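Local coordinates for protein cytochrome P450 (Zobellia galactanivorans, PDB 6G5O) that belongs to the cytochrome P450 family and holds a haem group, protoporphyrin IX containing iron, within a largely helical fold, at residues T114-F126 with V373-L385. Residues are numbered along the deposited sequence; the frame is centred on the assembly and turned at random.
Sequences TLLKGSVEVVTDF and VGFHNIQIKFNPL
The Phe382 ring takes the methyl CG2 of Thr114 over the centre of one face, 3.6 Å from the ring centroid, a CH-pi contact. Val122 CG2 lies at its edge, and the Phe126 ring sits obliquely beside it, planes 36° apart. Threonine suits this buried helical site: OG1 lies beside the backbone N (chi1 -58°), which turns CG2 anti to that N and over the ring, while OG1 hydrogen-bonds to Ile110 O. Leu115 CD2 packs on Phe382 CB at 3.7 Å. Val122, a compact beta-branched residue at the helix start, also sets CG2 against Ile380 CG1, 3.7 Å away.

The backbones of 119-121 and 377-384 pair antiparallel: Val120 and Ile380 exchange two backbone bonds, and Phe382 N donates to Gly118 O at 2.8 Å. Gly118, with positive phi, lets the chain leave its helix. Glu121, bent at chi2 (-75°), is the N-cap of the next helix: OE1 accepts from Thr124 N, and OE2 from Val123 N and, at 3.0 Å on its anti side, from Ile378 N. One carboxylate thus ties helix start to strand. Strand 119-121, linking helices 97-117 and 122-139, forms an edge of the three-stranded antiparallel sheet with 369-384 and 351-366, as in the P450 fold.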
# COMPACT_ATOMS: atom_id res chain seq x y z
N THR A 114 -5.65 -15.18 18.51
CA THR A 114 -4.87 -14.17 19.22
C THR A 114 -5.45 -13.88 20.63
O THR A 114 -4.70 -13.55 21.56
CB THR A 114 -4.82 -12.88 18.39
OG1 THR A 114 -4.24 -13.16 17.11
CG2 THR A 114 -4.01 -11.82 19.10
N LEU A 115 -6.77 -14.00 20.78
CA LEU A 115 -7.41 -13.88 22.09
C LEU A 115 -7.01 -15.00 23.04
O LEU A 115 -6.81 -14.73 24.21
CB LEU A 115 -8.93 -13.79 21.96
CG LEU A 115 -9.35 -12.38 21.55
CD1 LEU A 115 -10.82 -12.36 21.14
CD2 LEU A 115 -9.05 -11.37 22.68
N LEU A 116 -6.85 -16.23 22.54
CA LEU A 116 -6.27 -17.34 23.32
C LEU A 116 -4.81 -17.16 23.70
O LEU A 116 -4.45 -17.50 24.81
CB LEU A 116 -6.38 -18.67 22.58
CG LEU A 116 -7.74 -19.38 22.45
CD1 LEU A 116 -7.55 -20.90 22.57
CD2 LEU A 116 -8.78 -18.88 23.44
N LYS A 117 -3.96 -16.69 22.79
CA LYS A 117 -2.53 -16.47 23.11
C LYS A 117 -2.40 -15.36 24.14
O LYS A 117 -1.50 -15.39 24.98
CB LYS A 117 -1.65 -16.17 21.87
N GLY A 118 -3.33 -14.40 24.10
CA GLY A 118 -3.32 -13.26 25.03
C GLY A 118 -2.43 -12.11 24.56
O GLY A 118 -2.89 -10.99 24.48
N SER A 119 -1.16 -12.41 24.27
CA SER A 119 -0.20 -11.43 23.79
C SER A 119 0.59 -11.96 22.58
O SER A 119 1.03 -13.11 22.59
CB SER A 119 0.76 -11.10 24.91
OG SER A 119 1.89 -10.40 24.42
N VAL A 120 0.76 -11.13 21.54
CA VAL A 120 1.44 -11.52 20.30
C VAL A 120 2.30 -10.42 19.74
O VAL A 120 2.12 -9.26 20.06
CB VAL A 120 0.45 -11.95 19.20
CG1 VAL A 120 -0.21 -13.28 19.53
CG2 VAL A 120 -0.64 -10.91 18.96
N GLU A 121 3.25 -10.81 18.92
CA GLU A 121 4.01 -9.83 18.19
C GLU A 121 3.20 -9.54 16.92
O GLU A 121 3.14 -10.36 16.02
CB GLU A 121 5.44 -10.32 17.89
CG GLU A 121 6.39 -9.17 17.51
CD GLU A 121 6.14 -8.67 16.09
OE1 GLU A 121 6.30 -9.47 15.14
OE2 GLU A 121 5.78 -7.49 15.91
N VAL A 122 2.59 -8.35 16.85
CA VAL A 122 1.62 -8.02 15.80
C VAL A 122 2.18 -8.07 14.37
O VAL A 122 1.54 -8.60 13.48
CB VAL A 122 0.95 -6.66 16.05
CG1 VAL A 122 0.07 -6.23 14.88
CG2 VAL A 122 0.11 -6.75 17.32
N VAL A 123 3.36 -7.52 14.15
CA VAL A 123 3.88 -7.43 12.79
C VAL A 123 3.98 -8.79 12.09
O VAL A 123 3.42 -8.96 10.99
CB VAL A 123 5.24 -6.74 12.72
CG1 VAL A 123 5.78 -6.71 11.30
CG2 VAL A 123 5.08 -5.33 13.20
N THR A 124 4.67 -9.76 12.72
CA THR A 124 4.89 -11.10 12.15
C THR A 124 3.79 -12.12 12.46
O THR A 124 3.29 -12.80 11.55
CB THR A 124 6.26 -11.64 12.57
OG1 THR A 124 7.24 -10.71 12.13
CG2 THR A 124 6.56 -13.00 11.94
N ASP A 125 3.39 -12.22 13.73
CA ASP A 125 2.42 -13.23 14.14
C ASP A 125 0.98 -12.90 13.76
O ASP A 125 0.13 -13.78 13.79
CB ASP A 125 2.45 -13.46 15.68
CG ASP A 125 3.83 -13.91 16.21
OD1 ASP A 125 4.77 -14.20 15.43
OD2 ASP A 125 3.95 -13.95 17.46
N PHE A 126 0.69 -11.64 13.46
CA PHE A 126 -0.69 -11.24 13.16
C PHE A 126 -0.80 -10.61 11.74
O PHE A 126 -1.47 -11.14 10.90
CB PHE A 126 -1.23 -10.30 14.25
CG PHE A 126 -2.68 -9.96 14.09
CD1 PHE A 126 -3.09 -9.09 13.10
CD2 PHE A 126 -3.63 -10.50 14.92
CE1 PHE A 126 -4.43 -8.79 12.93
CE2 PHE A 126 -4.96 -10.20 14.77
CZ PHE A 126 -5.35 -9.33 13.77
N VAL A 373 6.91 5.10 9.64
CA VAL A 373 5.92 4.45 8.78
C VAL A 373 5.16 3.37 9.51
O VAL A 373 4.11 2.95 9.05
CB VAL A 373 6.54 3.86 7.48
CG1 VAL A 373 7.40 2.62 7.77
CG2 VAL A 373 5.44 3.52 6.43
N GLY A 374 5.66 2.96 10.68
CA GLY A 374 5.08 1.89 11.46
C GLY A 374 6.07 1.31 12.47
O GLY A 374 6.86 2.04 13.08
N PHE A 375 6.02 -0.01 12.63
CA PHE A 375 6.83 -0.74 13.61
C PHE A 375 7.55 -1.94 12.99
O PHE A 375 6.98 -2.64 12.15
CB PHE A 375 5.93 -1.26 14.70
CG PHE A 375 5.16 -0.19 15.39
CD1 PHE A 375 5.69 0.46 16.50
CD2 PHE A 375 3.93 0.20 14.91
CE1 PHE A 375 4.97 1.45 17.14
CE2 PHE A 375 3.18 1.16 15.57
CZ PHE A 375 3.71 1.81 16.68
N HIS A 376 8.80 -2.18 13.40
CA HIS A 376 9.52 -3.40 13.06
C HIS A 376 8.92 -4.53 13.89
O HIS A 376 8.79 -5.66 13.43
CB HIS A 376 11.02 -3.24 13.30
CG HIS A 376 11.73 -2.45 12.24
ND1 HIS A 376 11.64 -2.75 10.89
CD2 HIS A 376 12.56 -1.39 12.32
CE1 HIS A 376 12.37 -1.90 10.19
NE2 HIS A 376 12.94 -1.06 11.04
N ASN A 377 8.55 -4.21 15.11
CA ASN A 377 7.84 -5.16 15.97
C ASN A 377 7.05 -4.40 17.02
O ASN A 377 7.36 -3.27 17.33
CB ASN A 377 8.84 -6.17 16.62
CG ASN A 377 9.97 -5.48 17.37
OD1 ASN A 377 11.00 -5.06 16.77
ND2 ASN A 377 9.78 -5.31 18.68
N ILE A 378 5.99 -5.01 17.54
CA ILE A 378 5.20 -4.38 18.59
C ILE A 378 4.42 -5.48 19.22
O ILE A 378 3.69 -6.19 18.52
CB ILE A 378 4.26 -3.24 18.08
CG1 ILE A 378 3.33 -2.74 19.21
CG2 ILE A 378 3.42 -3.64 16.88
CD1 ILE A 378 2.94 -1.28 19.10
N GLN A 379 4.57 -5.62 20.54
CA GLN A 379 3.91 -6.70 21.28
C GLN A 379 2.65 -6.12 21.83
O GLN A 379 2.70 -5.08 22.48
CB GLN A 379 4.77 -7.19 22.47
CG GLN A 379 5.82 -8.24 22.12
CD GLN A 379 5.25 -9.64 21.94
OE1 GLN A 379 4.19 -9.99 22.49
NE2 GLN A 379 5.97 -10.46 21.19
N ILE A 380 1.53 -6.80 21.62
CA ILE A 380 0.27 -6.27 22.08
C ILE A 380 -0.56 -7.36 22.69
O ILE A 380 -0.63 -8.47 22.16
CB ILE A 380 -0.53 -5.55 20.95
CG1 ILE A 380 0.34 -4.47 20.28
CG2 ILE A 380 -1.79 -4.90 21.50
CD1 ILE A 380 -0.37 -3.56 19.32
N LYS A 381 -1.22 -7.01 23.79
CA LYS A 381 -2.08 -7.91 24.52
C LYS A 381 -3.50 -7.62 24.07
O LYS A 381 -3.89 -6.47 24.04
CB LYS A 381 -1.94 -7.60 26.02
CG LYS A 381 -2.85 -8.42 26.92
CD LYS A 381 -2.10 -9.51 27.66
CE LYS A 381 -2.70 -9.77 29.06
NZ LYS A 381 -4.01 -10.48 29.03
N PHE A 382 -4.28 -8.66 23.75
CA PHE A 382 -5.66 -8.49 23.35
C PHE A 382 -6.50 -9.03 24.49
O PHE A 382 -6.38 -10.22 24.77
CB PHE A 382 -5.96 -9.33 22.10
CG PHE A 382 -5.37 -8.80 20.81
CD1 PHE A 382 -4.07 -8.35 20.73
CD2 PHE A 382 -6.14 -8.81 19.65
CE1 PHE A 382 -3.55 -7.89 19.52
CE2 PHE A 382 -5.61 -8.37 18.43
CZ PHE A 382 -4.32 -7.91 18.38
N ASN A 383 -7.33 -8.22 25.15
CA ASN A 383 -8.21 -8.71 26.24
C ASN A 383 -9.62 -8.94 25.69
O ASN A 383 -10.15 -8.09 24.97
CB ASN A 383 -8.26 -7.72 27.41
CG ASN A 383 -6.89 -7.12 27.77
OD1 ASN A 383 -5.93 -7.83 28.07
ND2 ASN A 383 -6.78 -5.78 27.72
N PRO A 384 -10.27 -10.05 26.06
CA PRO A 384 -11.53 -10.45 25.44
C PRO A 384 -12.79 -9.72 25.94
O PRO A 384 -12.85 -9.33 27.09
CB PRO A 384 -11.64 -11.91 25.88
CG PRO A 384 -11.06 -11.91 27.26
CD PRO A 384 -9.91 -10.93 27.18
N LEU A 385 -13.80 -9.59 25.09
CA LEU A 385 -15.15 -9.23 25.54
C LEU A 385 -15.85 -10.50 26.04
O LEU A 385 -16.79 -10.45 26.85
CB LEU A 385 -15.95 -8.59 24.39